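Local coordinates for protein Sso-CP2 metallo-carboxypetidase (Sulfolobus solfataricus, PDB 4MMO) that is a zinc metallo-carboxypeptidase of the M20 family and probably removes residues from the C-terminal end of peptides, at residues A[67-72]-A[135-140]; A[72-77]-A[104-109]. All coordinates share one frame; numbering follows the deposited sequence.

Contact 1. Residues A[67-72]-A[135-140]; sequences LIYNHY and GEEEIG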
loop_
_atom_site.group_PDB
_atom_site.type_symbol
_atom_site.label_atom_id
_atom_site.label_comp_id
_atom_site.label_asym_id
_atom_site.label_seq_id
_atom_site.Cartn_x
_atom_site.Cartn_y
_atom_site.Cartn_z
ATOM N N LEU A 67 37.443 -0.778 -21.246
ATOM C CA LEU A 67 36.368 0.151 -20.914
ATOM C C LEU A 67 36.000 -0.025 -19.445
ATOM O O LEU A 67 35.644 -1.122 -19.021
ATOM C CB LEU A 67 35.146 -0.110 -21.803
ATOM C CG LEU A 67 33.920 0.788 -21.588
ATOM C CD1 LEU A 67 34.269 2.251 -21.788
ATOM C CD2 LEU A 67 32.796 0.388 -22.529
ATOM N N ILE A 68 36.101 1.050 -18.668
ATOM C CA ILE A 68 35.786 0.999 -17.242
ATOM C C ILE A 68 34.491 1.757 -16.948
ATOM O O ILE A 68 34.376 2.938 -17.258
ATOM C CB ILE A 68 36.935 1.582 -16.392
ATOM C CG1 ILE A 68 38.207 0.757 -16.610
ATOM C CG2 ILE A 68 36.551 1.613 -14.908
ATOM C CD1 ILE A 68 39.400 1.198 -15.782
ATOM N N TYR A 69 33.530 1.062 -16.344
ATOM C CA TYR A 69 32.237 1.641 -15.997
ATOM C C TYR A 69 32.103 1.830 -14.490
ATOM O O TYR A 69 32.394 0.926 -13.708
ATOM C CB TYR A 69 31.096 0.752 -16.512
ATOM C CG TYR A 69 29.729 1.099 -15.951
ATOM C CD1 TYR A 69 29.291 0.550 -14.753
ATOM C CD2 TYR A 69 28.876 1.968 -16.622
ATOM C CE1 TYR A 69 28.051 0.859 -14.234
ATOM C CE2 TYR A 69 27.624 2.285 -16.108
ATOM C CZ TYR A 69 27.220 1.728 -14.914
ATOM O OH TYR A 69 25.985 2.036 -14.388
ATOM N N ASN A 70 31.659 3.019 -14.095
ATOM C CA ASN A 70 31.273 3.296 -12.715
ATOM C C ASN A 70 30.118 4.294 -12.724
ATOM O O ASN A 70 29.774 4.826 -13.772
ATOM C CB ASN A 70 32.453 3.851 -11.916
ATOM C CG ASN A 70 33.499 2.795 -11.603
ATOM O OD1 ASN A 70 34.571 2.769 -12.206
ATOM N ND2 ASN A 70 33.196 1.928 -10.645
ATOM N N HIS A 71 29.509 4.542 -11.570
ATOM C CA HIS A 71 28.448 5.545 -11.491
ATOM C C HIS A 71 28.651 6.464 -10.299
ATOM O O HIS A 71 28.962 6.006 -9.198
ATOM C CB HIS A 71 27.066 4.890 -11.452
ATOM C CG HIS A 71 26.832 4.028 -10.250
ATOM N ND1 HIS A 71 26.443 4.535 -9.036
ATOM C CD2 HIS A 71 26.929 2.686 -10.093
ATOM C CE1 HIS A 71 26.306 3.539 -8.170
ATOM N NE2 HIS A 71 26.595 2.412 -8.787
ATOM N N TYR A 72 28.486 7.764 -10.536
ATOM C CA TYR A 72 28.729 8.770 -9.506
ATOM C C TYR A 72 27.475 9.099 -8.696
ATOM O O TYR A 72 27.557 9.778 -7.676
ATOM C CB TYR A 72 29.325 10.045 -10.117
ATOM C CG TYR A 72 28.445 10.743 -11.132
ATOM C CD1 TYR A 72 27.509 11.696 -10.736
ATOM C CD2 TYR A 72 28.565 10.469 -12.485
ATOM C CE1 TYR A 72 26.710 12.341 -11.663
ATOM C CE2 TYR A 72 27.773 11.109 -13.421
ATOM C CZ TYR A 72 26.844 12.042 -13.004
ATOM O OH TYR A 72 26.057 12.678 -13.936
ATOM N N GLY A 135 25.259 8.801 -14.219
ATOM C CA GLY A 135 24.636 9.366 -13.035
ATOM C C GLY A 135 23.220 8.874 -12.795
ATOM O O GLY A 135 22.478 9.496 -12.036
ATOM N N GLU A 136 22.847 7.757 -13.420
ATOM C CA GLU A 136 21.482 7.230 -13.324
ATOM C C GLU A 136 21.420 5.748 -12.957
ATOM O O GLU A 136 20.373 5.114 -13.108
ATOM C CB GLU A 136 20.750 7.426 -14.656
ATOM C CG GLU A 136 20.605 8.870 -15.088
ATOM C CD GLU A 136 19.921 9.007 -16.437
ATOM O OE1 GLU A 136 20.016 8.068 -17.256
ATOM O OE2 GLU A 136 19.289 10.056 -16.679
ATOM N N GLU A 137 22.528 5.188 -12.487
ATOM C CA GLU A 137 22.571 3.760 -12.183
ATOM C C GLU A 137 21.542 3.386 -11.120
ATOM O O GLU A 137 20.922 2.323 -11.192
ATOM C CB GLU A 137 23.969 3.345 -11.726
ATOM C CG GLU A 137 24.204 1.834 -11.764
ATOM C CD GLU A 137 23.666 1.101 -10.549
ATOM O OE1 GLU A 137 23.570 1.713 -9.463
ATOM O OE2 GLU A 137 23.342 -0.099 -10.682
ATOM N N GLU A 138 21.367 4.261 -10.136
ATOM C CA GLU A 138 20.449 4.004 -9.036
ATOM C C GLU A 138 18.982 4.178 -9.438
ATOM O O GLU A 138 18.085 3.816 -8.675
ATOM C CB GLU A 138 20.773 4.924 -7.858
ATOM C CG GLU A 138 22.183 4.763 -7.314
ATOM C CD GLU A 138 22.412 3.418 -6.656
ATOM O OE1 GLU A 138 21.459 2.616 -6.581
ATOM O OE2 GLU A 138 23.550 3.165 -6.208
ATOM N N ILE A 139 18.746 4.737 -10.624
ATOM C CA ILE A 139 17.394 4.871 -11.162
ATOM C C ILE A 139 17.238 4.101 -12.473
ATOM O O ILE A 139 16.473 4.499 -13.350
ATOM C CB ILE A 139 16.999 6.354 -11.371
ATOM C CG1 ILE A 139 17.958 7.044 -12.345
ATOM C CG2 ILE A 139 16.984 7.078 -10.034
ATOM C CD1 ILE A 139 17.488 8.404 -12.807
ATOM N N GLY A 140 17.977 3.004 -12.604
ATOM C CA GLY A 140 17.785 2.085 -13.712
ATOM C C GLY A 140 18.503 2.429 -15.005
ATOM O O GLY A 140 18.267 1.776 -16.022
#

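Contact 2. Residues A[72-77]-A[104-109]; sequences YDVQPV and DNKGTL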
loop_
_atom_site.group_PDB
_atom_site.type_symbol
_atom_site.label_atom_id
_atom_site.label_comp_id
_atom_site.label_asym_id
_atom_site.label_seq_id
_atom_site.Cartn_x
_atom_site.Cartn_y
_atom_site.Cartn_z
ATOM N N TYR A 72 28.486 7.764 -10.536
ATOM C CA TYR A 72 28.729 8.770 -9.506
ATOM C C TYR A 72 27.475 9.099 -8.696
ATOM O O TYR A 72 27.557 9.778 -7.676
ATOM C CB TYR A 72 29.325 10.045 -10.117
ATOM C CG TYR A 72 28.445 10.743 -11.132
ATOM C CD1 TYR A 72 27.509 11.696 -10.736
ATOM C CD2 TYR A 72 28.565 10.469 -12.485
ATOM C CE1 TYR A 72 26.710 12.341 -11.663
ATOM C CE2 TYR A 72 27.773 11.109 -13.421
ATOM C CZ TYR A 72 26.844 12.042 -13.004
ATOM O OH TYR A 72 26.057 12.678 -13.936
ATOM N N ASP A 73 26.322 8.611 -9.140
ATOM C CA ASP A 73 25.084 8.829 -8.401
ATOM C C ASP A 73 24.961 7.824 -7.269
ATOM O O ASP A 73 25.502 6.722 -7.352
ATOM C CB ASP A 73 23.858 8.739 -9.320
ATOM C CG ASP A 73 23.679 7.356 -9.930
ATOM O OD1 ASP A 73 24.652 6.838 -10.512
ATOM O OD2 ASP A 73 22.572 6.784 -9.827
ATOM N N VAL A 74 24.243 8.213 -6.218
ATOM C CA VAL A 74 24.062 7.381 -5.032
ATOM C C VAL A 74 22.588 7.235 -4.672
ATOM O O VAL A 74 21.737 7.957 -5.192
ATOM C CB VAL A 74 24.794 7.983 -3.821
ATOM C CG1 VAL A 74 26.292 7.998 -4.066
ATOM C CG2 VAL A 74 24.280 9.404 -3.530
ATOM N N GLN A 75 22.297 6.302 -3.771
ATOM C CA GLN A 75 20.937 6.087 -3.296
ATOM C C GLN A 75 20.499 7.233 -2.384
ATOM O O GLN A 75 21.343 7.921 -1.804
ATOM C CB GLN A 75 20.852 4.769 -2.525
ATOM C CG GLN A 75 20.802 3.524 -3.402
ATOM C CD GLN A 75 19.385 3.049 -3.675
ATOM O OE1 GLN A 75 18.544 3.016 -2.777
ATOM N NE2 GLN A 75 19.116 2.677 -4.921
ATOM N N PRO A 76 19.175 7.433 -2.241
ATOM C CA PRO A 76 18.677 8.442 -1.297
ATOM C C PRO A 76 19.077 8.078 0.126
ATOM O O PRO A 76 19.543 6.956 0.339
ATOM C CB PRO A 76 17.152 8.373 -1.464
ATOM C CG PRO A 76 16.919 7.667 -2.761
ATOM C CD PRO A 76 18.078 6.731 -2.929
ATOM N N VAL A 77 18.900 8.996 1.075
ATOM C CA VAL A 77 19.377 8.787 2.442
ATOM C C VAL A 77 18.265 8.882 3.482
ATOM O O VAL A 77 18.529 8.865 4.683
ATOM C CB VAL A 77 20.499 9.784 2.798
ATOM C CG1 VAL A 77 21.670 9.615 1.844
ATOM C CG2 VAL A 77 19.985 11.221 2.759
ATOM N N ASP A 104 28.951 1.920 -2.639
ATOM C CA ASP A 104 28.235 1.942 -3.912
ATOM C C ASP A 104 28.013 3.395 -4.328
ATOM O O ASP A 104 27.032 3.992 -3.893
ATOM C CB ASP A 104 26.882 1.231 -3.734
ATOM C CG ASP A 104 26.017 1.252 -4.993
ATOM O OD1 ASP A 104 26.540 1.507 -6.098
ATOM O OD2 ASP A 104 24.799 0.995 -4.876
ATOM N N ASN A 105 28.876 3.985 -5.165
ATOM C CA ASN A 105 29.963 3.316 -5.886
ATOM C C ASN A 105 31.177 4.250 -6.006
ATOM O O ASN A 105 32.029 4.074 -6.878
ATOM C CB ASN A 105 29.449 2.911 -7.277
ATOM C CG ASN A 105 30.482 2.166 -8.118
ATOM O OD1 ASN A 105 30.711 2.516 -9.280
ATOM N ND2 ASN A 105 31.107 1.140 -7.541
ATOM N N LYS A 106 31.264 5.246 -5.124
ATOM C CA LYS A 106 32.303 6.275 -5.241
ATOM C C LYS A 106 33.698 5.819 -4.807
ATOM O O LYS A 106 34.693 6.194 -5.425
ATOM C CB LYS A 106 31.920 7.522 -4.442
ATOM C CG LYS A 106 30.705 8.253 -4.985
ATOM C CD LYS A 106 30.471 9.544 -4.224
ATOM C CE LYS A 106 29.282 10.326 -4.781
ATOM N NZ LYS A 106 29.001 11.537 -3.967
ATOM N N GLY A 107 33.768 5.054 -3.722
ATOM C CA GLY A 107 35.040 4.548 -3.236
ATOM C C GLY A 107 35.731 3.699 -4.295
ATOM O O GLY A 107 36.911 3.891 -4.596
ATOM N N THR A 108 34.979 2.771 -4.875
ATOM C CA THR A 108 35.506 1.900 -5.924
ATOM C C THR A 108 35.852 2.713 -7.166
ATOM O O THR A 108 36.838 2.434 -7.844
ATOM C CB THR A 108 34.493 0.804 -6.296
ATOM O OG1 THR A 108 34.143 0.062 -5.123
ATOM C CG2 THR A 108 35.068 -0.148 -7.348
ATOM N N LEU A 109 35.045 3.730 -7.451
ATOM C CA LEU A 109 35.267 4.570 -8.623
ATOM C C LEU A 109 36.587 5.310 -8.488
ATOM O O LEU A 109 37.352 5.417 -9.448
ATOM C CB LEU A 109 34.112 5.567 -8.795
ATOM C CG LEU A 109 34.080 6.478 -10.030
ATOM C CD1 LEU A 109 32.664 7.011 -10.224
ATOM C CD2 LEU A 109 35.040 7.660 -9.941
HETATM O O HOH W 1 28.224 6.434 -6.575
HETATM O O HOH W 2 24.318 4.267 -3.436
#

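Contact 1. Residues A[67-72]-A[135-140]
E137 lies along one face of the imidazole of H71, its CB 3.6 Å from the ring centroid in a CH-pi contact. From there the chain bends at chi2 (-82°), which folds the carboxylate back over the same ring: OE1 stands above the plane near the rim, 3.2 Å from H71 NE2, with the two flat groups only 22° apart. This is packing and no hydrogen bond, for NE2 is committed to the zinc ion. E138 approaches the same ring differently, its carboxylate almost perpendicular to the imidazole and OE2 3.4 Å from H71 CE1. Y69 reaches E137 with its hydroxyl, OH lying 3.2 Å from E137 CG at the edge of the phenol ring. At the far end of the contact G135 CA sits over a face of the Y72 ring, 3.8 Å from its centroid; the lack of a side chain at G135 lets the ring come this close.

Several of these groups are held from the second shell. A chi1 of 63° swings the H71 ring toward the glutamates, and zinc at NE2 together with a hydrogen bond from ND1 to D73 O fixes its rotation. Y69 OH is bound to E134, Y72 OH to P52 O, and E138 OE1 to Q75 NE2. An alanine in place of H71 is likely to leave the metal short of a ligand and to open a gap beneath the E137 side chain.

D104 and E163 complete the set of zinc-binding residues with H71, while E137 and E138 bind zinc in a structure of this protein although neither holds the metal here. A histidine at the C-terminal end of a strand, facing paired glutamates in the loop after the neighbouring parallel strand, is characteristic of the M20 peptidase active site.

Contact 2. Residues A[72-77]-A[104-109]
Y72 and K106 meet through backbone and methylene: K106 CE comes within 3.4 Å of Y72 O. The lysine chain is extended beyond CG, every torsion from chi2 onward near 180°, and this carries CE from the helix across to the loop. Y72 O itself is hydrogen-bonded to S16 OG. The tyrosine ring leads away from the helix toward P52, whose carbonyl takes its hydroxyl, so much of what Y72 offers K106 and L109 is main chain; L109 CD1 approaches Y72 N at 4.3 Å.

V74 supplies the apolar side of the contact. Its CG1 packs against K106 CE at 3.9 Å, the two side chains crossing at about a right angle, and also lies near D104 O.

No direct hydrogen bond joins 72-77 to 104-109, but two waters do so. One donates to D73 O and accepts from N105 N (2.9 Å from the water oxygen), while the other donates to D104 O and accepts from Q75 N. Both polar groups of the cis peptide between D104 and N105 are thereby tied to the loop.

The loop, leaving strand 65-71, thus runs past the start of helix 102-121. Helix 24-39 packs against Y72 and L109, F11 of helix 3-12 touches both of them, and L12 of that helix meets K106.

Overall arrangement
Contact 2 is nested within the loop that contact 1 closes, and Y72 belongs to both; their centres lie 9 Å apart. They converge on the zinc ion, to which contact 1 brings H71 and contact 2 brings D104, with H71 NE2 and D104 OD1 2.8 Å apart. D73 ties the two together, its OD2 2.8 Å from E138 N in a probable hydrogen bond. E138 OE2 and D104 OD2 are also 2.8 Å apart, a closeness of carboxylates consistent with E138 being a zinc ligand in a structure of this protein.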